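Local coordinates for protein probable TonB-dependent siderophore receptor PirA (Acinetobacter baumannii, PDB 5FR8) that probably takes up iron across the outer membrane by binding ferric siderophores, possibly ferric enterobactin, as a TonB-dependent receptor, at residues 160-165 and 239-244; 188-193 and 203-208; 354-359 and 368-373. All blocks are in the same frame, centred on the assembly; numbering follows the deposited sequence.

Contact 1: residues 160-165 and 239-244; sequences KKVTNE and SGRLAW
The guanidinium of Arg-241 rises from its strand to the chain at Lys-160 and Lys-161. Lys-161 CA lies at its edge near the plane, 4.3 Å from NH1, while Lys-160 O comes in obliquely, 3.5 Å from Arg-241 NH1, a polar approach rather than a hydrogen bond. The strong partners of the guanidinium are elsewhere: NE forms a salt bridge with Asp-255 and NH2 with Asp-100. These two carboxylates fix its rotation and probably offset its charge; the amino group of Lys-161, a like charge, stays 6.1 Å away (NZ to Arg-241 NH1). With CG anti to the backbone N (chi1 172°), the arginine chain runs out extended and bends only at chi3. Val-162 crosses this stem at about a right angle, CG1 lying 3.8 Å from Arg-241 CD. The same methyl meets Ala-243 CB at 3.7 Å, and CG2 also leans on that CB, so the valine straddles the alanine. Segment 160-165 is the link from plug strand 153-159 to the first barrel strand, 167-177. It passes on the side of strand 232-247 to which Arg-241 points, where Asp-100 of the plug also lies; that strand runs between strands 201-212 and 250-264 of the barrel wall.

Contact 2: residues 188-193 and 203-208; sequences VGFNVS and YRLYGN
Phe-190 lays its ring across the neighbouring strand at Gly-207, the tight part of the contact: Gly-207 N sits over the ring centre, and Phe-190 CE2 is 3.5 Å from Gly-207 CA. CG lies between the backbone N and the carbonyl carbon (chi1 70°), which swings the ring back over the sheet instead of letting it stand out. Leu-205 CD2 meets the ring edge in plane, 3.9 Å from Phe-190 CE1. Farther along the same side the packing is looser: Val-192 and Leu-205 point the same way side by side, with Val-192 CG1 4.2 Å from Leu-205 CB, and Val-192 CG2 is 3.8 Å from Tyr-203 OH. The Tyr-203 ring turns a face to Ser-193, whose CA makes a CH-pi contact 4.2 Å from the ring centroid. This side is apolar and partly exposed, consistent with a surface that faces lipid.

The opposite side, with Asn-191, Ser-193, Arg-204 and Tyr-206, is buried and largely polar. Asn-191 sends ND2 across the strands to Arg-204 CD at 3.7 Å, its amide plane only 16° from that of the Tyr-206 ring. Tyr-206 CD2 lies over one face of the Arg-204 guanidinium, offset toward its rim; that group donates to Ser-239 O and weakly to Lys-160 O. Pro-128 and Ala-131 touch Tyr-206.

Four backbone bonds hold the strands, between Phe-190 and Gly-207 and between Val-192 and Leu-205; Val-192 N to Leu-205 O is 2.8 Å. The aromatic-glycine pair is a local feature; the antiparallel hairpin itself is characteristic of the transmembrane barrel of TonB-dependent receptors.

Contact 3: residues 354-359 and 368-373; sequences GEANIP and LTVGTE
Asn-357 and Thr-369 lie side by side and point the same way, a non-hydrogen-bonded pair whose side chains are linked by one weak bond. Asn-357 ND2 has two acceptors. The bond to Glu-355 OE2, 3.2 Å long, is nearly straight (167°), lies in the amide plane and uses the anti lone pair of the carboxylate. The second, to Thr-369 OG1 at 3.1 Å, is weak and bent (125°). Thr-369 sets OG1 anti to its carbonyl carbon (chi1 -71°), which turns the hydroxyl to the amide, while its CG2 is 3.8 Å from Glu-355 OE2. The other carboxylate oxygen, OE1, is in a weak hydrogen bond with Tyr-416 OH.

The backbone N and O atoms that face the partner strand are satisfied in pairs: Gly-354 with Thr-372, Ala-356 with Val-370, and Ile-358 with Leu-368 each exchange two bonds. Ala-356 N to Val-370 O, 2.9 Å, is nearly linear, whereas Leu-368 N approaches Ile-358 O from above the carbonyl plane. The intervening residues bond to the strands beyond, Glu-355 and Asn-357 to strand 308-323, Thr-369 and Gly-371 to strand 407-422. On the apolar side Ile-358 CD1 meets Val-370 CG1 at 4.3 Å.

Asn-357 and Thr-369 also touch Thr-30, near the start of the modelled chain, consistent with their face looking into the barrel. Such an antiparallel beta hairpin, polar on that face and mostly apolar on the other, is typical of outer-membrane beta-barrels.

Overall arrangement
Contacts 1 and 2 adjoin, their centres 10 Å apart, on neighbouring strands of one barrel wall. Arg-241 N lies 2.7 Å from Arg-204 O, a probable backbone hydrogen bond, and Thr-163 OG1 lies 2.6 Å from Ser-193 OG, tying the plug-to-barrel linker to contact 2. Along the chain, the hairpin of contact 2 falls entirely between the two segments of contact 1. Contact 3 follows later, another hairpin of the same wall; its centre is about 25 Å from that of contact 1 and 33 Å from that of contact 2. It touches neither: nearest atoms are about 15 and 20 Å away. Contacts 2 and 3 are barrel hairpins, while contact 1 joins the linker to the wall.

Contact 1: residues 160-165 and 239-244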
loop_
_atom_site.group_PDB
_atom_site.type_symbol
_atom_site.label_atom_id
_atom_site.label_comp_id
_atom_site.label_asym_id
_atom_site.label_seq_id
_atom_site.Cartn_x
_atom_site.Cartn_y
_atom_site.Cartn_z
ATOM N N LYS A 160 14.201 -5.182 13.181
ATOM C CA LYS A 160 15.225 -5.240 14.206
ATOM C C LYS A 160 16.533 -5.889 13.734
ATOM O O LYS A 160 16.547 -6.727 12.835
ATOM C CB LYS A 160 14.675 -5.948 15.446
ATOM C CG LYS A 160 13.782 -5.043 16.299
ATOM C CD LYS A 160 12.745 -5.850 17.073
ATOM C CE LYS A 160 11.687 -4.968 17.722
ATOM N NZ LYS A 160 12.285 -4.119 18.782
ATOM N N LYS A 161 17.623 -5.474 14.372
ATOM C CA LYS A 161 18.971 -5.739 13.903
ATOM C C LYS A 161 19.585 -6.894 14.652
ATOM O O LYS A 161 19.147 -7.239 15.755
ATOM C CB LYS A 161 19.866 -4.504 14.132
ATOM C CG LYS A 161 19.432 -3.235 13.411
ATOM C CD LYS A 161 19.697 -3.311 11.906
ATOM C CE LYS A 161 18.725 -2.429 11.136
ATOM N NZ LYS A 161 19.051 -0.986 11.307
ATOM N N VAL A 162 20.635 -7.460 14.067
ATOM C CA VAL A 162 21.502 -8.378 14.799
ATOM C C VAL A 162 22.182 -7.643 15.955
ATOM O O VAL A 162 22.328 -6.423 15.916
ATOM C CB VAL A 162 22.566 -8.997 13.881
ATOM C CG1 VAL A 162 21.886 -9.790 12.775
ATOM C CG2 VAL A 162 23.500 -7.944 13.301
ATOM N N THR A 163 22.558 -8.380 16.998
ATOM C CA THR A 163 23.115 -7.775 18.224
ATOM C C THR A 163 24.239 -8.635 18.783
ATOM O O THR A 163 24.124 -9.859 18.863
ATOM C CB THR A 163 22.046 -7.581 19.332
ATOM O OG1 THR A 163 21.544 -8.854 19.773
ATOM C CG2 THR A 163 20.904 -6.750 18.819
ATOM N N ASN A 164 25.326 -7.989 19.181
ATOM C CA ASN A 164 26.509 -8.706 19.631
ATOM C C ASN A 164 26.399 -9.230 21.048
ATOM O O ASN A 164 27.348 -9.816 21.564
ATOM C CB ASN A 164 27.721 -7.813 19.495
ATOM C CG ASN A 164 28.202 -7.732 18.065
ATOM O OD1 ASN A 164 27.397 -7.741 17.122
ATOM N ND2 ASN A 164 29.517 -7.656 17.887
ATOM N N GLU A 165 25.248 -8.997 21.677
ATOM C CA GLU A 165 24.888 -9.659 22.922
ATOM C C GLU A 165 23.443 -10.071 22.784
ATOM O O GLU A 165 22.690 -9.431 22.063
ATOM C CB GLU A 165 25.059 -8.724 24.104
ATOM C CG GLU A 165 26.354 -7.940 24.073
ATOM C CD GLU A 165 26.568 -7.139 25.339
ATOM O OE1 GLU A 165 25.714 -6.280 25.666
ATOM O OE2 GLU A 165 27.594 -7.363 26.008
ATOM N N SER A 239 10.935 -15.134 10.555
ATOM C CA SER A 239 11.974 -14.466 9.775
ATOM C C SER A 239 13.336 -14.468 10.434
ATOM O O SER A 239 13.476 -14.133 11.617
ATOM C CB SER A 239 11.591 -13.016 9.509
ATOM O OG SER A 239 12.745 -12.258 9.152
ATOM N N GLY A 240 14.346 -14.810 9.642
ATOM C CA GLY A 240 15.698 -15.016 10.162
ATOM C C GLY A 240 16.733 -14.223 9.420
ATOM O O GLY A 240 16.660 -14.079 8.216
ATOM N N ARG A 241 17.699 -13.702 10.160
ATOM C CA ARG A 241 18.829 -12.989 9.592
ATOM C C ARG A 241 20.130 -13.523 10.134
ATOM O O ARG A 241 20.252 -13.745 11.342
ATOM C CB ARG A 241 18.757 -11.544 9.984
ATOM C CG ARG A 241 19.999 -10.769 9.586
ATOM C CD ARG A 241 19.732 -9.275 9.716
ATOM N NE ARG A 241 18.755 -8.819 8.734
ATOM C CZ ARG A 241 18.113 -7.660 8.800
ATOM N NH1 ARG A 241 18.350 -6.806 9.794
ATOM N NH2 ARG A 241 17.239 -7.358 7.853
ATOM N N LEU A 242 21.103 -13.731 9.251
ATOM C CA LEU A 242 22.481 -14.014 9.671
ATOM C C LEU A 242 23.374 -12.912 9.166
ATOM O O LEU A 242 23.298 -12.573 7.993
ATOM C CB LEU A 242 23.004 -15.320 9.089
ATOM C CG LEU A 242 22.345 -16.609 9.550
ATOM C CD1 LEU A 242 23.011 -17.778 8.819
ATOM C CD2 LEU A 242 22.403 -16.780 11.059
ATOM N N ALA A 243 24.220 -12.379 10.043
ATOM C CA ALA A 243 25.128 -11.312 9.694
ATOM C C ALA A 243 26.520 -11.817 9.879
ATOM O O ALA A 243 26.843 -12.380 10.924
ATOM C CB ALA A 243 24.895 -10.123 10.585
ATOM N N TRP A 244 27.345 -11.639 8.852
ATOM C CA TRP A 244 28.683 -12.213 8.823
ATOM C C TRP A 244 29.664 -11.139 8.436
ATOM O O TRP A 244 29.527 -10.522 7.382
ATOM C CB TRP A 244 28.724 -13.359 7.795
ATOM C CG TRP A 244 30.075 -14.072 7.617
ATOM C CD1 TRP A 244 31.076 -14.197 8.542
ATOM C CD2 TRP A 244 30.528 -14.773 6.448
ATOM N NE1 TRP A 244 32.127 -14.913 8.011
ATOM C CE2 TRP A 244 31.812 -15.276 6.732
ATOM C CE3 TRP A 244 29.976 -15.006 5.188
ATOM C CZ2 TRP A 244 32.543 -15.986 5.812
ATOM C CZ3 TRP A 244 30.701 -15.711 4.286
ATOM C CH2 TRP A 244 31.974 -16.194 4.595
#

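Contact 2: residues 188-193 and 203-208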
loop_
_atom_site.group_PDB
_atom_site.type_symbol
_atom_site.label_atom_id
_atom_site.label_comp_id
_atom_site.label_asym_id
_atom_site.label_seq_id
_atom_site.Cartn_x
_atom_site.Cartn_y
_atom_site.Cartn_z
ATOM N N VAL A 188 0.881 -12.586 19.768
ATOM C CA VAL A 188 2.022 -12.978 20.567
ATOM C C VAL A 188 3.147 -13.099 19.568
ATOM O O VAL A 188 2.924 -13.463 18.410
ATOM C CB VAL A 188 1.828 -14.334 21.308
ATOM C CG1 VAL A 188 1.490 -15.480 20.352
ATOM C CG2 VAL A 188 3.072 -14.682 22.121
ATOM N N GLY A 189 4.355 -12.806 20.005
ATOM C CA GLY A 189 5.466 -12.749 19.088
ATOM C C GLY A 189 6.746 -12.542 19.842
ATOM O O GLY A 189 6.741 -12.080 20.976
ATOM N N PHE A 190 7.854 -12.889 19.210
ATOM C CA PHE A 190 9.138 -12.831 19.887
ATOM C C PHE A 190 10.192 -12.283 18.965
ATOM O O PHE A 190 10.035 -12.271 17.750
ATOM C CB PHE A 190 9.551 -14.225 20.360
ATOM C CG PHE A 190 9.924 -15.150 19.241
ATOM C CD1 PHE A 190 11.229 -15.209 18.786
ATOM C CD2 PHE A 190 8.960 -15.951 18.635
ATOM C CE1 PHE A 190 11.569 -16.052 17.755
ATOM C CE2 PHE A 190 9.295 -16.798 17.598
ATOM C CZ PHE A 190 10.601 -16.841 17.159
ATOM N N ASN A 191 11.278 -11.830 19.549
ATOM C CA ASN A 191 12.415 -11.427 18.766
ATOM C C ASN A 191 13.623 -11.741 19.601
ATOM O O ASN A 191 13.653 -11.421 20.790
ATOM C CB ASN A 191 12.373 -9.938 18.449
ATOM C CG ASN A 191 13.659 -9.453 17.809
ATOM O OD1 ASN A 191 14.728 -9.540 18.408
ATOM N ND2 ASN A 191 13.564 -8.941 16.588
ATOM N N VAL A 192 14.604 -12.393 18.994
ATOM C CA VAL A 192 15.846 -12.694 19.693
ATOM C C VAL A 192 17.036 -12.518 18.744
ATOM O O VAL A 192 16.941 -12.806 17.552
ATOM C CB VAL A 192 15.805 -14.105 20.295
ATOM C CG1 VAL A 192 15.502 -15.140 19.217
ATOM C CG2 VAL A 192 17.109 -14.409 20.995
ATOM N N SER A 193 18.130 -11.996 19.284
ATOM C CA SER A 193 19.323 -11.686 18.503
ATOM C C SER A 193 20.508 -11.833 19.427
ATOM O O SER A 193 20.388 -11.666 20.649
ATOM C CB SER A 193 19.299 -10.278 17.895
ATOM O OG SER A 193 19.129 -9.285 18.889
ATOM N N TYR A 203 23.040 -13.192 14.709
ATOM C CA TYR A 203 21.746 -13.523 14.111
ATOM C C TYR A 203 20.633 -12.654 14.689
ATOM O O TYR A 203 20.772 -12.135 15.802
ATOM C CB TYR A 203 21.395 -14.969 14.403
ATOM C CG TYR A 203 21.117 -15.178 15.865
ATOM C CD1 TYR A 203 22.161 -15.330 16.757
ATOM C CD2 TYR A 203 19.826 -15.191 16.360
ATOM C CE1 TYR A 203 21.935 -15.501 18.100
ATOM C CE2 TYR A 203 19.594 -15.371 17.707
ATOM C CZ TYR A 203 20.657 -15.519 18.565
ATOM O OH TYR A 203 20.475 -15.697 19.903
ATOM N N ARG A 204 19.542 -12.509 13.931
ATOM C CA ARG A 204 18.278 -11.974 14.448
ATOM C C ARG A 204 17.149 -12.863 13.963
ATOM O O ARG A 204 17.065 -13.194 12.781
ATOM C CB ARG A 204 18.002 -10.568 13.955
ATOM C CG ARG A 204 16.736 -9.986 14.581
ATOM C CD ARG A 204 15.697 -9.438 13.593
ATOM N NE ARG A 204 15.257 -10.489 12.695
ATOM C CZ ARG A 204 15.170 -10.394 11.375
ATOM N NH1 ARG A 204 15.466 -9.256 10.778
ATOM N NH2 ARG A 204 14.783 -11.451 10.652
ATOM N N LEU A 205 16.263 -13.238 14.869
ATOM C CA LEU A 205 15.165 -14.135 14.530
ATOM C C LEU A 205 13.908 -13.618 15.200
ATOM O O LEU A 205 13.909 -13.356 16.407
ATOM C CB LEU A 205 15.478 -15.544 15.043
ATOM C CG LEU A 205 14.359 -16.585 14.906
ATOM C CD1 LEU A 205 14.312 -17.128 13.481
ATOM C CD2 LEU A 205 14.527 -17.716 15.907
ATOM N N TYR A 206 12.839 -13.451 14.437
ATOM C CA TYR A 206 11.588 -12.986 15.045
ATOM C C TYR A 206 10.431 -13.778 14.510
ATOM O O TYR A 206 10.482 -14.292 13.391
ATOM C CB TYR A 206 11.366 -11.480 14.847
ATOM C CG TYR A 206 10.975 -11.056 13.444
ATOM C CD1 TYR A 206 9.758 -11.419 12.891
ATOM C CD2 TYR A 206 11.817 -10.268 12.685
ATOM C CE1 TYR A 206 9.387 -11.004 11.616
ATOM C CE2 TYR A 206 11.466 -9.865 11.409
ATOM C CZ TYR A 206 10.243 -10.227 10.882
ATOM O OH TYR A 206 9.901 -9.825 9.617
ATOM N N GLY A 207 9.397 -13.898 15.325
ATOM C CA GLY A 207 8.259 -14.748 15.000
ATOM C C GLY A 207 6.981 -14.133 15.525
ATOM O O GLY A 207 7.001 -13.366 16.507
ATOM N N ASN A 208 5.867 -14.477 14.884
ATOM C CA ASN A 208 4.588 -13.862 15.219
ATOM C C ASN A 208 3.382 -14.714 14.814
ATOM O O ASN A 208 3.318 -15.254 13.714
ATOM C CB ASN A 208 4.500 -12.459 14.582
ATOM C CG ASN A 208 3.091 -11.877 14.635
ATOM O OD1 ASN A 208 2.641 -11.363 15.668
ATOM N ND2 ASN A 208 2.390 -11.959 13.516
#

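Contact 3: residues 354-359 and 368-373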
loop_
_atom_site.group_PDB
_atom_site.type_symbol
_atom_site.label_atom_id
_atom_site.label_comp_id
_atom_site.label_asym_id
_atom_site.label_seq_id
_atom_site.Cartn_x
_atom_site.Cartn_y
_atom_site.Cartn_z
ATOM N N GLY A 354 22.958 -3.595 -7.786
ATOM C CA GLY A 354 24.347 -3.247 -7.475
ATOM C C GLY A 354 24.497 -1.745 -7.348
ATOM O O GLY A 354 23.842 -1.004 -8.068
ATOM N N GLU A 355 25.368 -1.277 -6.468
ATOM C CA GLU A 355 25.427 0.158 -6.216
ATOM C C GLU A 355 26.689 0.604 -5.545
ATOM O O GLU A 355 27.127 -0.022 -4.600
ATOM C CB GLU A 355 24.260 0.522 -5.313
ATOM C CG GLU A 355 24.548 1.602 -4.296
ATOM C CD GLU A 355 23.278 2.277 -3.801
ATOM O OE1 GLU A 355 22.164 1.819 -4.158
ATOM O OE2 GLU A 355 23.397 3.275 -3.061
ATOM N N ALA A 356 27.251 1.712 -5.997
ATOM C CA ALA A 356 28.445 2.295 -5.357
ATOM C C ALA A 356 28.333 3.812 -4.986
ATOM O O ALA A 356 27.755 4.604 -5.737
ATOM C CB ALA A 356 29.625 2.096 -6.263
ATOM N N ASN A 357 28.902 4.178 -3.832
ATOM C CA ASN A 357 28.954 5.555 -3.311
ATOM C C ASN A 357 30.381 6.068 -3.215
ATOM O O ASN A 357 31.161 5.547 -2.424
ATOM C CB ASN A 357 28.379 5.571 -1.897
ATOM C CG ASN A 357 27.091 4.748 -1.769
ATOM O OD1 ASN A 357 26.934 4.001 -0.808
ATOM N ND2 ASN A 357 26.167 4.886 -2.726
ATOM N N ILE A 358 30.739 7.089 -3.994
ATOM C CA ILE A 358 32.110 7.630 -3.963
ATOM C C ILE A 358 32.199 9.115 -3.565
ATOM O O ILE A 358 31.724 9.973 -4.303
ATOM C CB ILE A 358 32.800 7.496 -5.341
ATOM C CG1 ILE A 358 32.528 6.124 -5.975
ATOM C CG2 ILE A 358 34.303 7.720 -5.211
ATOM C CD1 ILE A 358 31.277 6.068 -6.811
ATOM N N PRO A 359 32.828 9.422 -2.409
ATOM C CA PRO A 359 33.117 10.813 -2.047
ATOM C C PRO A 359 34.261 11.351 -2.854
ATOM O O PRO A 359 35.309 10.719 -2.890
ATOM C CB PRO A 359 33.540 10.733 -0.576
ATOM C CG PRO A 359 33.053 9.411 -0.102
ATOM C CD PRO A 359 33.094 8.504 -1.292
ATOM N N LEU A 368 29.078 10.888 -5.213
ATOM C CA LEU A 368 28.451 10.302 -6.387
ATOM C C LEU A 368 27.943 8.912 -6.088
ATOM O O LEU A 368 28.725 8.020 -5.766
ATOM C CB LEU A 368 29.444 10.239 -7.532
ATOM C CG LEU A 368 28.869 9.731 -8.846
ATOM C CD1 LEU A 368 28.029 10.812 -9.509
ATOM C CD2 LEU A 368 29.980 9.264 -9.782
ATOM N N THR A 369 26.628 8.727 -6.190
ATOM C CA THR A 369 26.037 7.384 -6.212
ATOM C C THR A 369 25.823 6.916 -7.665
ATOM O O THR A 369 25.360 7.681 -8.509
ATOM C CB THR A 369 24.709 7.340 -5.435
ATOM O OG1 THR A 369 24.981 7.460 -4.035
ATOM C CG2 THR A 369 23.987 6.043 -5.670
ATOM N N VAL A 370 26.182 5.668 -7.961
ATOM C CA VAL A 370 25.886 5.094 -9.271
ATOM C C VAL A 370 25.406 3.657 -9.096
ATOM O O VAL A 370 25.977 2.910 -8.307
ATOM C CB VAL A 370 27.106 5.174 -10.185
ATOM C CG1 VAL A 370 28.308 4.560 -9.493
ATOM C CG2 VAL A 370 26.807 4.502 -11.514
ATOM N N GLY A 371 24.340 3.275 -9.800
ATOM C CA GLY A 371 23.660 2.006 -9.509
ATOM C C GLY A 371 23.006 1.267 -10.669
ATOM O O GLY A 371 22.668 1.873 -11.687
ATOM N N THR A 372 22.833 -0.049 -10.499
ATOM C CA THR A 372 22.128 -0.891 -11.459
ATOM C C THR A 372 21.075 -1.688 -10.751
ATOM O O THR A 372 21.258 -2.077 -9.595
ATOM C CB THR A 372 23.055 -1.925 -12.113
ATOM O OG1 THR A 372 24.055 -1.252 -12.871
ATOM C CG2 THR A 372 22.268 -2.843 -13.047
ATOM N N GLU A 373 19.984 -1.957 -11.461
ATOM C CA GLU A 373 18.895 -2.767 -10.936
ATOM C C GLU A 373 18.328 -3.660 -12.045
ATOM O O GLU A 373 18.166 -3.216 -13.184
ATOM C CB GLU A 373 17.796 -1.864 -10.364
ATOM C CG GLU A 373 16.741 -2.599 -9.552
ATOM C CD GLU A 373 15.753 -1.645 -8.874
ATOM O OE1 GLU A 373 16.158 -0.535 -8.400
ATOM O OE2 GLU A 373 14.562 -2.019 -8.816
#